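Local coordinates for GTP cyclohydrolase 1 type 2 homolog (Staphylococcus aureus subsp. aureus, PDB 3LNL), which is of unknown function but belongs to the NIF3 family, forms a toroidal hexamer with a large central cavity and carries a dinuclear zinc centre, at residues W26-L31 with P70-G75; I65-P70 with L98-T103. The protein carries 2 engineered substitutions. One frame throughout, in Å; residues are numbered along the deposited sequence.

Contacts 1 and 2 share P70 and lie with their centres about 8 Å apart, both at one sheet of the NIF3 fold, where strands 30-32 and 97-100 are neighbours. Contact 2 is the inner one: the chain leaving one of its two parallel strands brings H68 and H69 to a zinc ion each. Contact 1 lies nearer the surface, where the loop that follows those histidines meets 26-31. D27 ties the two together, its OD1 lying 2.8 Å from ND1 of H102 and its OD2 reaching OG1 of T103. H102 in turn touches the bridging water through NE2, which makes H102 a second-shell residue of the metal centre, with D27 behind it.

Contact 1: W26-L31 with P70-G75; sequences WDNVGL and PLIFKG
N28 meets I72 and F73 in a surface contact between two loops, one leading into edge strand 30-32 and the other leaving strand 64-67 just beyond the zinc-binding histidines. A single hydrogen bond crosses it: ND2 of N28 donates to the carbonyl O of I72 at 2.7 Å, almost straight at 168°. The oxygen lies in the amide plane of N28, whereas the donor stands above the carbonyl plane of I72. An asparagine suits this place because its short amide reaches a main-chain oxygen and has a second N-H to give; ND2 also bonds O of T77 in a neighbouring subunit. CG is anti to the backbone N (chi1 -165°), which carries the amide across to the other loop. The carbonyl O of N28, buried here without a polar partner in the model, rests 3.3 Å from CB of P70.

At the outer end W26 and F73 meet along their edges, with no stacking of faces. CE3 of W26 is 3.5 Å from CZ of F73, and the planes stand nearly perpendicular at 84°. Two broad rings can make this apolar join at a margin where W26 remains exposed. D27 sits between these sites, OD1 lying 4.0 Å from both CE1 of F73 and CG of P70. The same oxygen accepts the backbone N of N28 from above the carboxylate plane. A carboxylate, with two acceptor atoms, can thus serve its own loop and, through its bonds to H102 and T103, the start of helix 103-106. The two loops thus pack beside the dinuclear metal site of the NIF3 fold, with a neighbouring subunit of the toroidal hexamer engaging the same asparagine.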
loop_
_atom_site.group_PDB
_atom_site.type_symbol
_atom_site.label_atom_id
_atom_site.label_comp_id
_atom_site.label_asym_id
_atom_site.label_seq_id
_atom_site.Cartn_x
_atom_site.Cartn_y
_atom_site.Cartn_z
ATOM N N TRP B 26 -8.033 13.935 6.536
ATOM C CA TRP B 26 -7.189 13.536 7.670
ATOM C C TRP B 26 -7.387 14.396 8.942
ATOM O O TRP B 26 -6.843 14.059 9.970
ATOM C CB TRP B 26 -5.684 13.549 7.299
ATOM C CG TRP B 26 -5.238 14.828 6.668
ATOM C CD1 TRP B 26 -5.077 15.064 5.328
ATOM C CD2 TRP B 26 -4.923 16.069 7.341
ATOM N NE1 TRP B 26 -4.702 16.392 5.126
ATOM C CE2 TRP B 26 -4.589 17.019 6.337
ATOM C CE3 TRP B 26 -4.894 16.462 8.665
ATOM C CZ2 TRP B 26 -4.256 18.322 6.631
ATOM C CZ3 TRP B 26 -4.548 17.783 8.960
ATOM C CH2 TRP B 26 -4.225 18.688 7.938
ATOM N N ASP B 27 -8.087 15.535 8.848
ATOM C CA ASP B 27 -8.124 16.497 9.933
ATOM C C ASP B 27 -9.125 16.027 11.011
ATOM O O ASP B 27 -9.885 15.054 10.800
ATOM C CB ASP B 27 -8.548 17.854 9.371
ATOM C CG ASP B 27 -8.081 19.018 10.184
ATOM O OD1 ASP B 27 -7.507 18.851 11.278
ATOM O OD2 ASP B 27 -8.340 20.167 9.705
ATOM N N ASN B 28 -9.071 16.671 12.164
ATOM C CA ASN B 28 -9.981 16.403 13.257
ATOM C C ASN B 28 -10.652 17.697 13.672
ATOM O O ASN B 28 -10.067 18.499 14.406
ATOM C CB ASN B 28 -9.218 15.769 14.398
ATOM C CG ASN B 28 -10.144 15.130 15.422
ATOM O OD1 ASN B 28 -11.196 14.646 15.065
ATOM N ND2 ASN B 28 -9.776 15.184 16.698
ATOM N N VAL B 29 -11.872 17.930 13.177
ATOM C CA VAL B 29 -12.538 19.233 13.352
ATOM C C VAL B 29 -13.896 19.122 13.998
ATOM O O VAL B 29 -14.481 18.027 14.084
ATOM C CB VAL B 29 -12.622 20.064 12.033
ATOM C CG1 VAL B 29 -11.207 20.439 11.521
ATOM C CG2 VAL B 29 -13.404 19.347 10.953
ATOM N N GLY B 30 -14.388 20.240 14.511
ATOM C CA GLY B 30 -15.687 20.261 15.133
ATOM C C GLY B 30 -15.611 20.219 16.638
ATOM O O GLY B 30 -14.624 20.668 17.237
ATOM N N LEU B 31 -16.666 19.714 17.269
ATOM C CA LEU B 31 -16.701 19.639 18.761
ATOM C C LEU B 31 -15.792 18.487 19.173
ATOM O O LEU B 31 -16.131 17.350 18.946
ATOM C CB LEU B 31 -18.129 19.404 19.274
ATOM C CG LEU B 31 -18.284 19.346 20.792
ATOM C CD1 LEU B 31 -17.843 20.656 21.411
ATOM C CD2 LEU B 31 -19.732 18.961 21.199
ATOM N N PRO B 70 -6.323 21.495 16.407
ATOM C CA PRO B 70 -7.108 20.536 17.182
ATOM C C PRO B 70 -6.260 19.986 18.332
ATOM O O PRO B 70 -5.181 19.439 18.137
ATOM C CB PRO B 70 -7.469 19.455 16.139
ATOM C CG PRO B 70 -6.444 19.554 15.120
ATOM C CD PRO B 70 -5.959 20.960 15.093
ATOM N N LEU B 71 -6.751 20.117 19.555
ATOM C CA LEU B 71 -6.007 19.673 20.711
ATOM C C LEU B 71 -5.862 18.149 20.664
ATOM O O LEU B 71 -4.866 17.600 21.156
ATOM C CB LEU B 71 -6.741 20.086 21.972
ATOM C CG LEU B 71 -6.147 19.747 23.336
ATOM C CD1 LEU B 71 -4.735 20.409 23.503
ATOM C CD2 LEU B 71 -7.099 20.138 24.459
ATOM N N ILE B 72 -6.883 17.488 20.139
ATOM C CA ILE B 72 -6.822 16.038 19.888
ATOM C C ILE B 72 -6.707 15.899 18.399
ATOM O O ILE B 72 -7.576 16.364 17.666
ATOM C CB ILE B 72 -8.051 15.281 20.392
ATOM C CG1 ILE B 72 -8.184 15.435 21.907
ATOM C CG2 ILE B 72 -7.966 13.720 19.993
ATOM C CD1 ILE B 72 -9.563 14.942 22.456
ATOM N N PHE B 73 -5.602 15.346 17.939
ATOM C CA PHE B 73 -5.396 15.190 16.509
ATOM C C PHE B 73 -5.359 13.729 16.178
ATOM O O PHE B 73 -6.336 13.197 15.674
ATOM C CB PHE B 73 -4.174 15.957 16.026
ATOM C CG PHE B 73 -3.957 15.858 14.568
ATOM C CD1 PHE B 73 -4.960 16.232 13.669
ATOM C CD2 PHE B 73 -2.748 15.385 14.066
ATOM C CE1 PHE B 73 -4.777 16.129 12.310
ATOM C CE2 PHE B 73 -2.544 15.261 12.659
ATOM C CZ PHE B 73 -3.558 15.625 11.792
ATOM N N LYS B 74 -4.288 13.039 16.505
ATOM C CA LYS B 74 -4.359 11.601 16.398
ATOM C C LYS B 74 -4.983 11.129 17.724
ATOM O O LYS B 74 -4.802 11.726 18.787
ATOM C CB LYS B 74 -2.987 11.008 16.065
ATOM C CG LYS B 74 -2.450 11.602 14.755
ATOM C CD LYS B 74 -1.780 10.590 13.817
ATOM C CE LYS B 74 -1.695 11.103 12.354
ATOM N NZ LYS B 74 -0.739 12.266 12.153
ATOM N N GLY B 75 -5.758 10.082 17.694
ATOM C CA GLY B 75 -6.488 9.800 18.899
ATOM C C GLY B 75 -5.621 9.712 20.170
ATOM O O GLY B 75 -4.451 9.282 20.148
#

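Contact 2: I65-P70 with L98-T103; sequences IISHHP and LIAMHT. With ZN (zinc ion), chain G; ZN (zinc ion), chain F.
Strands 65-67 and 98-100 run parallel, their axes 4.7 Å apart at 24°, pairing I65 with L98, I66 with I99 and S67 with A100 through main-chain hydrogen bonds: I99 N to I65 O, S67 N to I99 O and M101 N to S67 O. Branched and long apolar residues suit this buried sheet. CG2 of I65 packs 3.6 Å from CD1 of L98, while on the other face I66 touches SD of M101 and faces helices 7-17 and 336-350.

Beyond the strands the histidines take over. H68 gives ND1 to the carbonyl O of M101 at 2.9 Å, in the carbonyl plane and on a lone pair; this bond fixes the ring's rotation and leaves NE2 to bind one zinc ion at 2.2 Å. With chi1 at -177° the H68 ring extends opposite the main-chain N and lies back toward 98-103. There the edge of H102 points at the face of H68 in a T-shaped pair, planes at 65°, and CD of P70 makes a CH-pi contact with one face of H102, 3.7 Å from its centroid. H69 binds the second zinc through NE2, its ND1 held by D48. Water 1 bridges the metals and lies 2.7 Å from NE2 of H102, a ring backed by D27. D106, H330 and E333 complete the protein ligands. Consecutive histidines following a sheet strand thus give one ligand to each metal of the dinuclear centre that this NIF3-family protein carries.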
loop_
_atom_site.group_PDB
_atom_site.type_symbol
_atom_site.label_atom_id
_atom_site.label_comp_id
_atom_site.label_asym_id
_atom_site.label_seq_id
_atom_site.Cartn_x
_atom_site.Cartn_y
_atom_site.Cartn_z
ATOM N N ILE B 65 -14.309 27.210 24.056
ATOM C CA ILE B 65 -13.087 27.616 23.406
ATOM C C ILE B 65 -13.188 27.126 21.989
ATOM O O ILE B 65 -13.512 25.955 21.767
ATOM C CB ILE B 65 -11.804 27.075 24.102
ATOM C CG1 ILE B 65 -11.759 27.618 25.541
ATOM C CG2 ILE B 65 -10.467 27.423 23.304
ATOM C CD1 ILE B 65 -10.703 26.977 26.463
ATOM N N ILE B 66 -12.932 28.032 21.037
ATOM C CA ILE B 66 -12.731 27.649 19.653
ATOM C C ILE B 66 -11.244 27.864 19.269
ATOM O O ILE B 66 -10.752 29.001 19.238
ATOM C CB ILE B 66 -13.588 28.476 18.686
ATOM C CG1 ILE B 66 -15.073 28.360 19.003
ATOM C CG2 ILE B 66 -13.323 27.941 17.200
ATOM C CD1 ILE B 66 -15.977 29.281 18.160
ATOM N N SER B 67 -10.539 26.776 18.976
ATOM C CA SER B 67 -9.153 26.856 18.584
ATOM C C SER B 67 -9.036 26.563 17.096
ATOM O O SER B 67 -9.951 25.991 16.499
ATOM C CB SER B 67 -8.281 25.870 19.401
ATOM O OG SER B 67 -8.533 24.507 19.015
ATOM N N HIS B 68 -7.924 26.993 16.502
ATOM C CA HIS B 68 -7.598 26.607 15.152
ATOM C C HIS B 68 -7.025 25.186 15.157
ATOM O O HIS B 68 -7.563 24.285 14.515
ATOM C CB HIS B 68 -6.605 27.575 14.525
ATOM C CG HIS B 68 -6.277 27.268 13.104
ATOM N ND1 HIS B 68 -7.232 26.933 12.173
ATOM C CD2 HIS B 68 -5.094 27.243 12.450
ATOM C CE1 HIS B 68 -6.655 26.778 10.995
ATOM N NE2 HIS B 68 -5.342 26.841 11.154
ATOM N N HIS B 69 -5.981 24.970 15.938
ATOM C CA HIS B 69 -5.331 23.683 15.962
ATOM C C HIS B 69 -6.139 22.728 16.851
ATOM O O HIS B 69 -6.555 23.109 17.950
ATOM C CB HIS B 69 -3.915 23.788 16.458
ATOM C CG HIS B 69 -2.994 24.500 15.508
ATOM N ND1 HIS B 69 -1.891 25.207 15.942
ATOM C CD2 HIS B 69 -3.020 24.626 14.167
ATOM C CE1 HIS B 69 -1.270 25.724 14.895
ATOM N NE2 HIS B 69 -1.884 25.319 13.799
ATOM N N PRO B 70 -6.323 21.495 16.407
ATOM C CA PRO B 70 -7.108 20.536 17.182
ATOM C C PRO B 70 -6.260 19.986 18.332
ATOM O O PRO B 70 -5.181 19.439 18.137
ATOM C CB PRO B 70 -7.469 19.455 16.139
ATOM C CG PRO B 70 -6.444 19.554 15.120
ATOM C CD PRO B 70 -5.959 20.960 15.093
ATOM N N LEU B 98 -14.621 22.514 23.791
ATOM C CA LEU B 98 -13.552 22.866 22.877
ATOM C C LEU B 98 -13.953 22.447 21.474
ATOM O O LEU B 98 -14.146 21.258 21.215
ATOM C CB LEU B 98 -12.218 22.180 23.271
ATOM C CG LEU B 98 -11.062 22.449 22.274
ATOM C CD1 LEU B 98 -10.721 23.996 22.204
ATOM C CD2 LEU B 98 -9.810 21.630 22.579
ATOM N N ILE B 99 -14.015 23.421 20.583
ATOM C CA ILE B 99 -14.296 23.190 19.164
ATOM C C ILE B 99 -13.049 23.566 18.355
ATOM O O ILE B 99 -12.409 24.572 18.638
ATOM C CB ILE B 99 -15.476 24.122 18.707
ATOM C CG1 ILE B 99 -16.771 23.739 19.461
ATOM C CG2 ILE B 99 -15.617 24.163 17.144
ATOM C CD1 ILE B 99 -17.895 24.904 19.447
ATOM N N ALA B 100 -12.699 22.738 17.375
ATOM C CA ALA B 100 -11.594 23.010 16.513
ATOM C C ALA B 100 -12.129 23.399 15.134
ATOM O O ALA B 100 -12.893 22.644 14.490
ATOM C CB ALA B 100 -10.673 21.761 16.342
ATOM N N MET B 101 -11.715 24.569 14.684
ATOM C CA MET B 101 -11.970 25.019 13.314
ATOM C C MET B 101 -10.616 25.082 12.658
ATOM O O MET B 101 -9.947 26.154 12.665
ATOM C CB MET B 101 -12.694 26.384 13.340
ATOM C CG MET B 101 -14.156 26.287 13.888
ATOM S SD MET B 101 -14.873 27.933 13.908
ATOM C CE MET B 101 -15.374 28.083 12.167
ATOM N N HIS B 102 -10.196 23.924 12.103
ATOM C CA HIS B 102 -8.843 23.776 11.634
ATOM C C HIS B 102 -8.737 24.004 10.133
ATOM O O HIS B 102 -8.912 25.146 9.701
ATOM C CB HIS B 102 -8.220 22.464 12.075
ATOM C CG HIS B 102 -6.748 22.420 11.862
ATOM N ND1 HIS B 102 -6.075 21.263 11.513
ATOM C CD2 HIS B 102 -5.822 23.411 11.893
ATOM C CE1 HIS B 102 -4.784 21.546 11.368
ATOM N NE2 HIS B 102 -4.605 22.842 11.577
ATOM N N THR B 103 -8.537 22.959 9.319
ATOM C CA THR B 103 -8.301 23.219 7.908
ATOM C C THR B 103 -9.549 23.811 7.210
ATOM O O THR B 103 -9.376 24.501 6.239
ATOM C CB THR B 103 -7.720 22.026 7.133
ATOM O OG1 THR B 103 -8.607 20.909 7.207
ATOM C CG2 THR B 103 -6.301 21.644 7.664
HETATM ZN ZN ZN G . -3.834 26.536 9.556
HETATM ZN ZN ZN F . -1.260 25.360 11.661
HETATM O O HOH W 1 -3.109 24.903 10.636
HETATM O O HOH W 2 -1.003 23.155 11.976
HETATM O O HOH W 3 -0.527 24.832 9.627
HETATM O O HOH W 4 -2.152 25.836 8.335
#